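Local coordinates for protein 4-hydroxybutyrate coenzyme A transferase (Shewanella oneidensis, PDB 2OAS) that probably transfers coenzyme A between acyl-CoA thioesters and short carboxylic acids such as acetate or 4-hydroxybutyrate, at residues 95-100 against 284-289; 311-316 against 422-427; 331-336 against 377-382; 390-393 against 399-402. All blocks are in the same frame, centred on the assembly; numbering follows the deposited sequence.

Contact 1: residues 95-100 against 284-289; sequences IFLSEV and MDIEQV
L97 and I286 meet methyl to methyl, CD2 of L97 lying only 3.2 Å from CD1 of I286, a tight approach for two branched aliphatic chains that cross at about a right angle. I286 carries CG1 between its backbone N and carbonyl carbon (chi1 49°) and is extended from there, which also brings CD1 up to the backbone O of L97. Both side-chain torsions of L97, chi1 at -130° among them, lie far from staggered values, which probably means that this leucine is held somewhat strained against I286. Small S98 allows close backbone approach: its CB sits 3.7 Å from I286 O, while its OG is taken by D334. The aliphatic CB and CG of E287 lie near S98 O, and its carboxylate continues to R105. D285, an N-cap, accepts from E287 N at OD1 at 3.0 Å; the bond is nearly straight (177°) but descends from above the carboxylate plane. R105 also pairs with D285 OD2. The contact thus joins the N- and C-terminal parts of the chain beside the CoA-binding cleft: the turn after strand 91-92 leads directly into helix 100-105, whose P101 packs against the start of helix 286-289, and R337 of the second subunit packs against S98.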
loop_
_atom_site.group_PDB
_atom_site.type_symbol
_atom_site.label_atom_id
_atom_site.label_comp_id
_atom_site.label_asym_id
_atom_site.label_seq_id
_atom_site.Cartn_x
_atom_site.Cartn_y
_atom_site.Cartn_z
ATOM N N ILE A 95 2.997 -1.933 -11.511
ATOM C CA ILE A 95 2.482 -0.582 -11.251
ATOM C C ILE A 95 1.008 -0.585 -10.889
ATOM O O ILE A 95 0.231 -1.317 -11.496
ATOM C CB ILE A 95 2.653 0.322 -12.480
ATOM C CG1 ILE A 95 2.080 1.710 -12.196
ATOM C CG2 ILE A 95 1.910 -0.257 -13.651
ATOM C CD1 ILE A 95 2.392 2.702 -13.267
ATOM N N PHE A 96 0.614 0.230 -9.907
ATOM C CA PHE A 96 -0.807 0.286 -9.535
ATOM C C PHE A 96 -1.556 0.754 -10.765
ATOM O O PHE A 96 -1.058 1.589 -11.514
ATOM C CB PHE A 96 -1.064 1.266 -8.380
ATOM C CG PHE A 96 -0.301 0.940 -7.144
ATOM C CD1 PHE A 96 -0.446 -0.299 -6.537
ATOM C CD2 PHE A 96 0.645 1.823 -6.647
ATOM C CE1 PHE A 96 0.351 -0.663 -5.456
ATOM C CE2 PHE A 96 1.447 1.470 -5.566
ATOM C CZ PHE A 96 1.302 0.221 -4.972
ATOM N N LEU A 97 -2.741 0.212 -10.972
ATOM C CA LEU A 97 -3.522 0.588 -12.124
ATOM C C LEU A 97 -3.819 2.079 -12.119
ATOM O O LEU A 97 -3.693 2.734 -13.143
ATOM C CB LEU A 97 -4.818 -0.222 -12.170
ATOM C CG LEU A 97 -4.994 -0.836 -13.566
ATOM C CD1 LEU A 97 -5.243 -2.328 -13.427
ATOM C CD2 LEU A 97 -6.121 -0.151 -14.315
ATOM N N SER A 98 -4.185 2.616 -10.958
ATOM C CA SER A 98 -4.484 4.042 -10.844
ATOM C C SER A 98 -3.268 4.920 -11.136
ATOM O O SER A 98 -3.413 6.112 -11.395
ATOM C CB SER A 98 -5.021 4.356 -9.456
ATOM O OG SER A 98 -4.123 3.897 -8.460
ATOM N N GLU A 99 -2.073 4.340 -11.093
ATOM C CA GLU A 99 -0.852 5.105 -11.349
ATOM C C GLU A 99 -0.511 5.160 -12.836
ATOM O O GLU A 99 0.315 5.964 -13.257
ATOM C CB GLU A 99 0.352 4.498 -10.618
ATOM C CG GLU A 99 0.264 4.408 -9.104
ATOM C CD GLU A 99 0.275 5.757 -8.414
ATOM O OE1 GLU A 99 1.170 6.579 -8.707
ATOM O OE2 GLU A 99 -0.609 5.989 -7.558
ATOM N N VAL A 100 -1.143 4.313 -13.638
ATOM C CA VAL A 100 -0.841 4.291 -15.057
ATOM C C VAL A 100 -1.162 5.611 -15.753
ATOM O O VAL A 100 -0.360 6.107 -16.529
ATOM C CB VAL A 100 -1.578 3.145 -15.750
ATOM C CG1 VAL A 100 -1.162 3.057 -17.204
ATOM C CG2 VAL A 100 -1.275 1.833 -15.024
HETATM N N MSE A 284 -15.799 5.339 -15.378
HETATM C CA MSE A 284 -14.901 6.394 -14.969
HETATM C C MSE A 284 -13.449 5.986 -15.145
HETATM O O MSE A 284 -13.132 4.797 -15.177
HETATM C CB MSE A 284 -15.175 6.685 -13.507
HETATM C CG MSE A 284 -14.572 7.936 -12.947
HETATM SE SE MSE A 284 -15.232 8.055 -11.144
HETATM C CE MSE A 284 -16.933 8.869 -11.562
ATOM N N ASP A 285 -12.579 6.990 -15.237
ATOM C CA ASP A 285 -11.136 6.815 -15.395
ATOM C C ASP A 285 -10.532 6.152 -14.162
ATOM O O ASP A 285 -10.747 6.616 -13.047
ATOM C CB ASP A 285 -10.493 8.190 -15.623
ATOM C CG ASP A 285 -8.972 8.166 -15.542
ATOM O OD1 ASP A 285 -8.367 7.074 -15.629
ATOM O OD2 ASP A 285 -8.376 9.255 -15.404
ATOM N N ILE A 286 -9.771 5.075 -14.359
ATOM C CA ILE A 286 -9.159 4.358 -13.243
ATOM C C ILE A 286 -8.386 5.251 -12.280
ATOM O O ILE A 286 -8.228 4.916 -11.109
ATOM C CB ILE A 286 -8.186 3.280 -13.728
ATOM C CG1 ILE A 286 -7.244 3.891 -14.756
ATOM C CG2 ILE A 286 -8.941 2.100 -14.291
ATOM C CD1 ILE A 286 -6.130 2.990 -15.138
ATOM N N GLU A 287 -7.877 6.377 -12.763
ATOM C CA GLU A 287 -7.136 7.270 -11.881
ATOM C C GLU A 287 -8.040 7.768 -10.763
ATOM O O GLU A 287 -7.557 8.178 -9.711
ATOM C CB GLU A 287 -6.570 8.453 -12.658
ATOM C CG GLU A 287 -5.743 9.386 -11.796
ATOM C CD GLU A 287 -4.990 10.420 -12.613
ATOM O OE1 GLU A 287 -4.417 11.347 -12.011
ATOM O OE2 GLU A 287 -4.968 10.302 -13.855
ATOM N N GLN A 288 -9.351 7.722 -10.999
ATOM C CA GLN A 288 -10.349 8.152 -10.019
ATOM C C GLN A 288 -11.053 6.971 -9.348
ATOM O O GLN A 288 -11.081 6.887 -8.122
ATOM C CB GLN A 288 -11.411 9.037 -10.672
ATOM C CG GLN A 288 -11.139 10.516 -10.623
ATOM C CD GLN A 288 -9.873 10.899 -11.348
ATOM O OE1 GLN A 288 -8.820 11.075 -10.730
ATOM N NE2 GLN A 288 -9.962 11.020 -12.677
ATOM N N VAL A 289 -11.621 6.073 -10.149
ATOM C CA VAL A 289 -12.327 4.923 -9.609
ATOM C C VAL A 289 -11.453 4.089 -8.677
ATOM O O VAL A 289 -11.953 3.543 -7.685
ATOM C CB VAL A 289 -12.892 4.003 -10.731
ATOM C CG1 VAL A 289 -11.780 3.514 -11.622
ATOM C CG2 VAL A 289 -13.618 2.808 -10.118
#

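Contact 2: residues 311-316 against 422-427; sequences DLTGQV and EVWGLN
T313 and W424 form a CH-pi contact at the turn between strands 309-311 and 316-317, a type I beta turn from D311 to G314. T313 CB sits over one face of the indole, 4.3 Å from the centroid of the W424 six-membered ring. At the start of the turn, D311 OD2 approaches W424 CZ2 to 3.9 Å, its carboxylate plane almost perpendicular to the ring, and L312 CB comes to 4.3 Å from W424 NE1. A large flat side chain suits this place because it touches three successive turn residues at once. W424 CG lies beside the backbone N (chi1 -63°), which sends the ring from just past helix 410-422 toward the turn; NE1 is hydrogen-bonded to S365 O. Just beyond, G425 takes positive phi, which favours glycine, and R377 packs against both W424 and T313. The turn is itself fixed by D311: OD1 accepts from Q315 N at 2.6 Å and, weakly, from G314 N, where phi of 111° calls for glycine. Q315 also binds backbone atoms of A371 and V373 of the second subunit. Its NE2 closes the loop on D311, donating to OD2 at 3.2 Å, nearly in line with the C-O bond.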
loop_
_atom_site.group_PDB
_atom_site.type_symbol
_atom_site.label_atom_id
_atom_site.label_comp_id
_atom_site.label_asym_id
_atom_site.label_seq_id
_atom_site.Cartn_x
_atom_site.Cartn_y
_atom_site.Cartn_z
ATOM N N ASP A 311 0.716 -16.374 2.842
ATOM C CA ASP A 311 1.535 -17.004 3.872
ATOM C C ASP A 311 0.848 -16.986 5.238
ATOM O O ASP A 311 -0.123 -16.260 5.439
ATOM C CB ASP A 311 2.927 -16.342 3.958
ATOM C CG ASP A 311 2.890 -14.944 4.555
ATOM O OD1 ASP A 311 1.792 -14.474 4.925
ATOM O OD2 ASP A 311 3.962 -14.305 4.650
ATOM N N LEU A 312 1.348 -17.782 6.173
ATOM C CA LEU A 312 0.735 -17.859 7.495
ATOM C C LEU A 312 0.717 -16.535 8.215
ATOM O O LEU A 312 0.180 -16.427 9.312
ATOM C CB LEU A 312 1.470 -18.881 8.373
ATOM C CG LEU A 312 1.338 -20.329 7.910
ATOM C CD1 LEU A 312 2.153 -21.260 8.793
ATOM C CD2 LEU A 312 -0.139 -20.699 7.936
ATOM N N THR A 313 1.279 -15.508 7.606
ATOM C CA THR A 313 1.333 -14.236 8.292
ATOM C C THR A 313 0.326 -13.237 7.726
ATOM O O THR A 313 -0.020 -12.248 8.371
ATOM C CB THR A 313 2.792 -13.698 8.256
ATOM O OG1 THR A 313 3.030 -12.929 9.424
ATOM C CG2 THR A 313 3.062 -12.849 7.028
ATOM N N GLY A 314 -0.158 -13.525 6.531
ATOM C CA GLY A 314 -1.106 -12.646 5.899
ATOM C C GLY A 314 -0.537 -11.932 4.686
ATOM O O GLY A 314 -1.220 -11.083 4.121
ATOM N N GLN A 315 0.705 -12.220 4.282
ATOM C CA GLN A 315 1.239 -11.551 3.089
ATOM C C GLN A 315 0.557 -12.163 1.870
ATOM O O GLN A 315 0.571 -13.369 1.684
ATOM C CB GLN A 315 2.759 -11.697 2.965
ATOM C CG GLN A 315 3.560 -11.075 4.110
ATOM C CD GLN A 315 5.032 -10.902 3.761
ATOM O OE1 GLN A 315 5.411 -9.967 3.062
ATOM N NE2 GLN A 315 5.875 -11.827 4.246
ATOM N N VAL A 316 -0.041 -11.313 1.050
ATOM C CA VAL A 316 -0.788 -11.730 -0.122
ATOM C C VAL A 316 -0.067 -11.552 -1.456
ATOM O O VAL A 316 0.425 -10.460 -1.781
ATOM C CB VAL A 316 -2.115 -10.955 -0.174
ATOM C CG1 VAL A 316 -2.919 -11.327 -1.424
ATOM C CG2 VAL A 316 -2.914 -11.236 1.094
ATOM N N GLU A 422 8.512 -23.976 13.506
ATOM C CA GLU A 422 9.829 -24.228 12.966
ATOM C C GLU A 422 10.347 -23.133 12.038
ATOM O O GLU A 422 11.552 -22.913 11.941
ATOM C CB GLU A 422 9.843 -25.586 12.259
ATOM C CG GLU A 422 10.027 -26.743 13.234
ATOM C CD GLU A 422 9.740 -28.096 12.622
ATOM O OE1 GLU A 422 10.227 -28.363 11.500
ATOM O OE2 GLU A 422 9.035 -28.896 13.273
ATOM N N VAL A 423 9.440 -22.425 11.380
ATOM C CA VAL A 423 9.855 -21.395 10.460
ATOM C C VAL A 423 9.682 -19.998 11.019
ATOM O O VAL A 423 10.568 -19.154 10.873
ATOM C CB VAL A 423 9.084 -21.495 9.162
ATOM C CG1 VAL A 423 9.565 -20.441 8.202
ATOM C CG2 VAL A 423 9.244 -22.882 8.575
ATOM N N TRP A 424 8.542 -19.746 11.654
ATOM C CA TRP A 424 8.261 -18.428 12.215
ATOM C C TRP A 424 8.595 -18.340 13.698
ATOM O O TRP A 424 8.666 -17.253 14.257
ATOM C CB TRP A 424 6.788 -18.045 11.993
ATOM C CG TRP A 424 6.407 -17.914 10.544
ATOM C CD1 TRP A 424 5.955 -18.903 9.719
ATOM C CD2 TRP A 424 6.513 -16.736 9.733
ATOM N NE1 TRP A 424 5.772 -18.415 8.447
ATOM C CE2 TRP A 424 6.099 -17.089 8.430
ATOM C CE3 TRP A 424 6.899 -15.410 9.986
ATOM C CZ2 TRP A 424 6.086 -16.167 7.370
ATOM C CZ3 TRP A 424 6.886 -14.496 8.935
ATOM C CH2 TRP A 424 6.473 -14.877 7.646
ATOM N N GLY A 425 8.804 -19.485 14.336
ATOM C CA GLY A 425 9.121 -19.483 15.751
ATOM C C GLY A 425 7.931 -19.049 16.578
ATOM O O GLY A 425 8.074 -18.390 17.613
ATOM N N LEU A 426 6.745 -19.405 16.120
ATOM C CA LEU A 426 5.553 -19.041 16.853
ATOM C C LEU A 426 5.007 -20.264 17.544
ATOM O O LEU A 426 5.068 -21.365 17.005
ATOM C CB LEU A 426 4.493 -18.499 15.906
ATOM C CG LEU A 426 4.906 -17.349 14.996
ATOM C CD1 LEU A 426 3.780 -17.102 14.010
ATOM C CD2 LEU A 426 5.209 -16.102 15.812
ATOM N N ASN A 427 4.481 -20.082 18.747
ATOM C CA ASN A 427 3.894 -21.210 19.445
ATOM C C ASN A 427 2.424 -20.903 19.701
ATOM O O ASN A 427 2.071 -20.013 20.477
ATOM C CB ASN A 427 4.663 -21.528 20.738
ATOM C CG ASN A 427 4.758 -20.354 21.664
ATOM O OD1 ASN A 427 3.764 -19.926 22.252
ATOM N ND2 ASN A 427 5.966 -19.825 21.819
#

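Contact 3: residues 331-336 against 377-382; sequences GQMDFI and RAHVHY. With COA (coenzyme A), chain C.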
loop_
_atom_site.group_PDB
_atom_site.type_symbol
_atom_site.label_atom_id
_atom_site.label_comp_id
_atom_site.label_asym_id
_atom_site.label_seq_id
_atom_site.Cartn_x
_atom_site.Cartn_y
_atom_site.Cartn_z
ATOM N N GLY A 331 -5.520 -3.312 -8.910
ATOM C CA GLY A 331 -5.984 -2.335 -7.950
ATOM C C GLY A 331 -6.671 -2.935 -6.748
ATOM O O GLY A 331 -7.522 -2.296 -6.150
ATOM N N GLN A 332 -6.307 -4.153 -6.384
ATOM C CA GLN A 332 -6.933 -4.785 -5.232
ATOM C C GLN A 332 -6.437 -4.134 -3.943
ATOM O O GLN A 332 -7.165 -4.059 -2.956
ATOM C CB GLN A 332 -6.603 -6.280 -5.186
ATOM C CG GLN A 332 -5.156 -6.562 -4.840
ATOM C CD GLN A 332 -4.902 -8.001 -4.435
ATOM O OE1 GLN A 332 -3.804 -8.345 -3.992
ATOM N NE2 GLN A 332 -5.909 -8.849 -4.588
HETATM N N MSE A 333 -5.199 -3.659 -3.956
HETATM C CA MSE A 333 -4.631 -3.052 -2.765
HETATM C C MSE A 333 -5.321 -1.737 -2.429
HETATM O O MSE A 333 -5.731 -1.502 -1.298
HETATM C CB MSE A 333 -3.143 -2.821 -2.965
HETATM C CG MSE A 333 -2.421 -2.505 -1.682
HETATM SE SE MSE A 333 -0.682 -1.764 -2.035
HETATM C CE MSE A 333 -1.234 0.056 -2.324
ATOM N N ASP A 334 -5.436 -0.873 -3.431
ATOM C CA ASP A 334 -6.091 0.418 -3.256
ATOM C C ASP A 334 -7.509 0.224 -2.723
ATOM O O ASP A 334 -7.958 0.976 -1.859
ATOM C CB ASP A 334 -6.122 1.164 -4.584
ATOM C CG ASP A 334 -4.785 1.794 -4.936
ATOM O OD1 ASP A 334 -4.640 2.255 -6.083
ATOM O OD2 ASP A 334 -3.882 1.841 -4.076
ATOM N N PHE A 335 -8.210 -0.787 -3.237
ATOM C CA PHE A 335 -9.577 -1.074 -2.799
ATOM C C PHE A 335 -9.638 -1.643 -1.390
ATOM O O PHE A 335 -10.601 -1.414 -0.652
ATOM C CB PHE A 335 -10.259 -2.046 -3.765
ATOM C CG PHE A 335 -10.903 -1.373 -4.930
ATOM C CD1 PHE A 335 -12.016 -0.558 -4.746
ATOM C CD2 PHE A 335 -10.390 -1.523 -6.202
ATOM C CE1 PHE A 335 -12.604 0.106 -5.821
ATOM C CE2 PHE A 335 -10.968 -0.863 -7.280
ATOM C CZ PHE A 335 -12.080 -0.046 -7.086
ATOM N N ILE A 336 -8.606 -2.394 -1.024
ATOM C CA ILE A 336 -8.526 -2.993 0.300
ATOM C C ILE A 336 -8.202 -1.937 1.347
ATOM O O ILE A 336 -8.686 -2.015 2.485
ATOM C CB ILE A 336 -7.480 -4.134 0.305
ATOM C CG1 ILE A 336 -8.044 -5.307 -0.505
ATOM C CG2 ILE A 336 -7.148 -4.572 1.719
ATOM C CD1 ILE A 336 -7.126 -6.510 -0.570
ATOM N N ARG A 377 0.878 -7.518 4.795
ATOM C CA ARG A 377 0.322 -7.930 6.084
ATOM C C ARG A 377 -0.616 -6.874 6.643
ATOM O O ARG A 377 -1.777 -7.144 6.936
ATOM C CB ARG A 377 1.414 -8.080 7.129
ATOM C CG ARG A 377 2.374 -9.168 6.934
ATOM C CD ARG A 377 3.531 -8.984 7.895
ATOM N NE ARG A 377 4.346 -10.188 7.928
ATOM C CZ ARG A 377 5.605 -10.238 8.337
ATOM N NH1 ARG A 377 6.225 -9.142 8.760
ATOM N NH2 ARG A 377 6.247 -11.392 8.310
ATOM N N ALA A 378 -0.077 -5.673 6.815
ATOM C CA ALA A 378 -0.817 -4.549 7.395
ATOM C C ALA A 378 -2.126 -4.223 6.697
ATOM O O ALA A 378 -3.034 -3.666 7.306
ATOM C CB ALA A 378 0.086 -3.309 7.434
ATOM N N HIS A 379 -2.206 -4.572 5.416
ATOM C CA HIS A 379 -3.405 -4.316 4.605
ATOM C C HIS A 379 -4.560 -5.264 4.880
ATOM O O HIS A 379 -5.691 -4.846 5.038
ATOM C CB HIS A 379 -3.080 -4.431 3.117
ATOM C CG HIS A 379 -2.569 -3.169 2.505
ATOM N ND1 HIS A 379 -1.279 -3.034 2.039
ATOM C CD2 HIS A 379 -3.170 -1.971 2.307
ATOM C CE1 HIS A 379 -1.105 -1.804 1.586
ATOM N NE2 HIS A 379 -2.237 -1.139 1.738
ATOM N N VAL A 380 -4.257 -6.546 4.920
ATOM C CA VAL A 380 -5.276 -7.557 5.087
ATOM C C VAL A 380 -6.294 -7.389 6.215
ATOM O O VAL A 380 -5.980 -6.959 7.324
ATOM C CB VAL A 380 -4.613 -8.954 5.192
ATOM C CG1 VAL A 380 -5.672 -10.044 5.244
ATOM C CG2 VAL A 380 -3.693 -9.165 4.004
ATOM N N HIS A 381 -7.534 -7.725 5.897
ATOM C CA HIS A 381 -8.602 -7.656 6.865
ATOM C C HIS A 381 -9.155 -9.069 6.966
ATOM O O HIS A 381 -8.915 -9.755 7.946
ATOM C CB HIS A 381 -9.694 -6.671 6.405
ATOM C CG HIS A 381 -10.832 -6.526 7.369
ATOM N ND1 HIS A 381 -11.888 -5.667 7.153
ATOM C CD2 HIS A 381 -11.084 -7.140 8.555
ATOM C CE1 HIS A 381 -12.738 -5.754 8.163
ATOM N NE2 HIS A 381 -12.272 -6.642 9.025
ATOM N N TYR A 382 -9.888 -9.506 5.946
ATOM C CA TYR A 382 -10.445 -10.856 5.936
ATOM C C TYR A 382 -9.847 -11.709 4.837
ATOM O O TYR A 382 -9.461 -11.210 3.784
ATOM C CB TYR A 382 -11.945 -10.854 5.706
ATOM C CG TYR A 382 -12.804 -10.611 6.909
ATOM C CD1 TYR A 382 -13.410 -9.364 7.108
ATOM C CD2 TYR A 382 -13.067 -11.635 7.819
ATOM C CE1 TYR A 382 -14.257 -9.142 8.172
ATOM C CE2 TYR A 382 -13.921 -11.427 8.900
ATOM C CZ TYR A 382 -14.514 -10.173 9.069
ATOM O OH TYR A 382 -15.361 -9.932 10.126
HETATM N N1A COA C . 0.671 -22.204 -6.600
HETATM C C2A COA C . 0.809 -22.971 -7.837
HETATM N N3A COA C . -0.288 -22.761 -8.804
HETATM C C4A COA C . -1.429 -21.872 -8.524
HETATM C C5A COA C . -1.547 -21.110 -7.306
HETATM C C6A COA C . -0.464 -21.310 -6.314
HETATM N N6A COA C . -0.492 -20.621 -5.078
HETATM N N7A COA C . -2.712 -20.360 -7.316
HETATM C C8A COA C . -3.299 -20.645 -8.560
HETATM N N9A COA C . -2.534 -21.559 -9.320
HETATM C C1B COA C . -2.815 -22.101 -10.634
HETATM C C2B COA C . -4.172 -22.824 -10.897
HETATM O O2B COA C . -4.033 -24.191 -11.057
HETATM C C3B COA C . -4.810 -22.137 -12.103
HETATM O O3B COA C . -5.109 -23.113 -13.151
HETATM P P3B COA C . -5.778 -22.736 -14.536
HETATM O O7A COA C . -7.073 -22.036 -14.427
HETATM O O8A COA C . -4.845 -21.858 -15.306
HETATM O O9A COA C . -5.943 -23.960 -15.307
HETATM C C4B COA C . -3.885 -21.063 -12.533
HETATM O O4B COA C . -2.732 -21.057 -11.674
HETATM C C5B COA C . -4.874 -19.821 -12.510
HETATM O O5B COA C . -5.354 -19.555 -11.181
HETATM P P1A COA C . -6.833 -18.928 -10.756
HETATM O O1A COA C . -7.954 -19.682 -11.244
HETATM O O2A COA C . -6.979 -18.810 -9.256
HETATM O O3A COA C . -6.764 -17.490 -11.406
HETATM P P2A COA C . -7.901 -16.435 -11.293
HETATM O O4A COA C . -8.372 -16.090 -12.632
HETATM O O5A COA C . -9.026 -16.939 -10.527
HETATM O O6A COA C . -7.536 -15.240 -10.521
HETATM C CBP COA C . -5.941 -13.609 -9.431
HETATM C CCP COA C . -6.870 -14.948 -9.294
HETATM C CDP COA C . -4.926 -14.304 -10.406
HETATM C CEP COA C . -5.212 -13.269 -8.059
HETATM C CAP COA C . -6.714 -12.317 -10.186
HETATM O OAP COA C . -7.747 -12.021 -9.196
HETATM C C9P COA C . -5.843 -11.067 -10.348
HETATM O O9P COA C . -5.416 -10.809 -11.463
HETATM N N8P COA C . -5.603 -10.276 -9.195
HETATM C C7P COA C . -4.857 -9.043 -8.984
HETATM C C6P COA C . -5.639 -7.818 -8.382
HETATM C C5P COA C . -6.372 -6.987 -9.353
HETATM O O5P COA C . -6.358 -5.754 -9.259
HETATM N N4P COA C . -7.064 -7.720 -10.382
HETATM C C3P COA C . -7.866 -7.280 -11.515
HETATM C C2P COA C . -9.006 -6.237 -11.210
HETATM S S1P COA C . -8.918 -4.757 -12.259
#
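M333, a selenomethionine, lies across one face of the H379 imidazole in a CH-pi contact, in the first turn of helix 332-341, whose N-cap, G331, binds coenzyme A. CG is 3.7 Å from the H379 ring centroid and 18° off the ring normal; SE stands obliquely, 3.6 Å from H379 CE1. With CG anti to the backbone N (chi1 -166°) and a bend at chi3, the flexible chain follows the ring. I336 turns its CG2 branch to the backbone, 3.6 Å from H379 O. H379 ND1 is hydrogen-bonded to T376 OG1, which helps to fix the ring's rotation, and F96 of the second subunit meets the ring edge-to-face. Replacing H379 with an alanine would probably leave M333 and that phenylalanine without their shared ring and T376 without its imidazole partner. Towards the ligand, Q332 CB packs 3.7 Å from C6P of coenzyme A. At the N-cap the backbone N of G331 faces the ligand, donating to coenzyme A O5P at 2.6 Å with an angle of 165°.

Contact 4: residues 390-393 against 399-402; sequences ANLK and ERAQ
L392 packs across R400 in two places. Its CD2 methyl touches the helix at R400 CA (3.6 Å) and CB, while its CB lies over the centre of the guanidinium, 3.7 Å above that plane. R400 makes this possible by bending at chi3 (91°), which folds the flat head over the leucine, and the two chains cross at about a right angle. A branched apolar residue suits the spot because it can press on both the aliphatic stem and the face of the arginine. The polar approach is different in kind: L392 O comes within 2.8 Å of R400 NH1, but the angle is too poor for a hydrogen bond. The head instead uses carbonyls elsewhere, NE donating to T313 O, with weak bonds from NH2 to R377 O and from NH1 to R395 O. Within 390-393, N391 OD1 accepts from K393 N (3.2 Å), an Asx turn that bends the chain as it leaves strand 388-391. A methionine in place of R400 would probably leave T313 O without its donor and the leucine without a flat surface to lie on. The positive charge is probably eased by the carbonyl of T313, with weaker help from R377 and R395, while L392 CB covers one face of the guanidinium.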
loop_
_atom_site.group_PDB
_atom_site.type_symbol
_atom_site.label_atom_id
_atom_site.label_comp_id
_atom_site.label_asym_id
_atom_site.label_seq_id
_atom_site.Cartn_x
_atom_site.Cartn_y
_atom_site.Cartn_z
ATOM N N ALA A 390 -11.009 -15.880 8.053
ATOM C CA ALA A 390 -10.034 -15.549 9.083
ATOM C C ALA A 390 -9.832 -14.040 9.106
ATOM O O ALA A 390 -9.519 -13.429 8.093
ATOM C CB ALA A 390 -8.707 -16.262 8.821
ATOM N N ASN A 391 -10.023 -13.447 10.275
ATOM C CA ASN A 391 -9.874 -12.007 10.454
ATOM C C ASN A 391 -8.482 -11.734 10.990
ATOM O O ASN A 391 -8.170 -12.137 12.107
ATOM C CB ASN A 391 -10.890 -11.506 11.465
ATOM C CG ASN A 391 -11.080 -10.014 11.399
ATOM O OD1 ASN A 391 -10.173 -9.277 11.025
ATOM N ND2 ASN A 391 -12.265 -9.556 11.766
ATOM N N LEU A 392 -7.649 -11.051 10.210
ATOM C CA LEU A 392 -6.290 -10.766 10.646
ATOM C C LEU A 392 -6.101 -9.352 11.177
ATOM O O LEU A 392 -5.072 -9.042 11.781
ATOM C CB LEU A 392 -5.321 -11.024 9.505
ATOM C CG LEU A 392 -5.509 -12.372 8.786
ATOM C CD1 LEU A 392 -4.480 -12.483 7.673
ATOM C CD2 LEU A 392 -5.366 -13.528 9.769
ATOM N N LYS A 393 -7.103 -8.507 10.969
ATOM C CA LYS A 393 -7.065 -7.123 11.420
ATOM C C LYS A 393 -6.709 -6.984 12.879
ATOM O O LYS A 393 -7.479 -7.399 13.758
ATOM C CB LYS A 393 -8.436 -6.469 11.195
ATOM C CG LYS A 393 -8.425 -5.432 10.102
ATOM C CD LYS A 393 -7.905 -4.122 10.622
ATOM C CE LYS A 393 -9.030 -3.350 11.289
ATOM N NZ LYS A 393 -10.146 -3.095 10.317
ATOM N N GLU A 399 -1.666 -15.289 16.104
ATOM C CA GLU A 399 -3.119 -15.285 15.960
ATOM C C GLU A 399 -3.501 -15.445 14.492
ATOM O O GLU A 399 -4.437 -16.175 14.159
ATOM C CB GLU A 399 -3.705 -13.988 16.515
ATOM C CG GLU A 399 -3.573 -13.866 18.030
ATOM C CD GLU A 399 -4.102 -12.550 18.595
ATOM O OE1 GLU A 399 -4.228 -12.458 19.836
ATOM O OE2 GLU A 399 -4.382 -11.616 17.807
ATOM N N ARG A 400 -2.760 -14.765 13.623
ATOM C CA ARG A 400 -2.973 -14.806 12.190
ATOM C C ARG A 400 -2.706 -16.217 11.653
ATOM O O ARG A 400 -3.525 -16.798 10.935
ATOM C CB ARG A 400 -2.045 -13.793 11.491
ATOM C CG ARG A 400 -2.333 -12.318 11.843
ATOM C CD ARG A 400 -1.141 -11.382 11.560
ATOM N NE ARG A 400 -1.149 -10.787 10.225
ATOM C CZ ARG A 400 -1.774 -9.658 9.895
ATOM N NH1 ARG A 400 -2.456 -8.969 10.800
ATOM N NH2 ARG A 400 -1.715 -9.211 8.648
ATOM N N ALA A 401 -1.552 -16.770 12.008
ATOM C CA ALA A 401 -1.192 -18.098 11.556
ATOM C C ALA A 401 -2.228 -19.105 12.023
ATOM O O ALA A 401 -2.645 -19.982 11.259
ATOM C CB ALA A 401 0.177 -18.470 12.086
ATOM N N GLN A 402 -2.656 -18.987 13.273
ATOM C CA GLN A 402 -3.649 -19.914 13.788
ATOM C C GLN A 402 -4.926 -19.851 12.950
ATOM O O GLN A 402 -5.405 -20.879 12.467
ATOM C CB GLN A 402 -3.954 -19.602 15.255
ATOM C CG GLN A 402 -4.991 -20.510 15.869
ATOM C CD GLN A 402 -4.582 -21.979 15.822
ATOM O OE1 GLN A 402 -3.693 -22.424 16.557
ATOM N NE2 GLN A 402 -5.230 -22.741 14.944
#

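Starting from the N terminus, contact 1 closes first, a loop of 183 residues that brings the turn after strand 91-92 to helix 286-289 and so joins the two halves of the chain. It is complete before contact 2 opens. Contact 2 closes 105 residues, tying the hairpin after strand 309-311 to the C-terminal end beyond helix 410-422. Inside it lie contact 3, spanning 40 residues, and then contact 4, spanning five; these follow in series, and no two contacts cross. Contacts 2, 3 and 4 touch one another through R377, R400 and the H381–L392 backbone bond, whereas contacts 1 and 2 have centres about 32 Å apart, with contact 3 touching both.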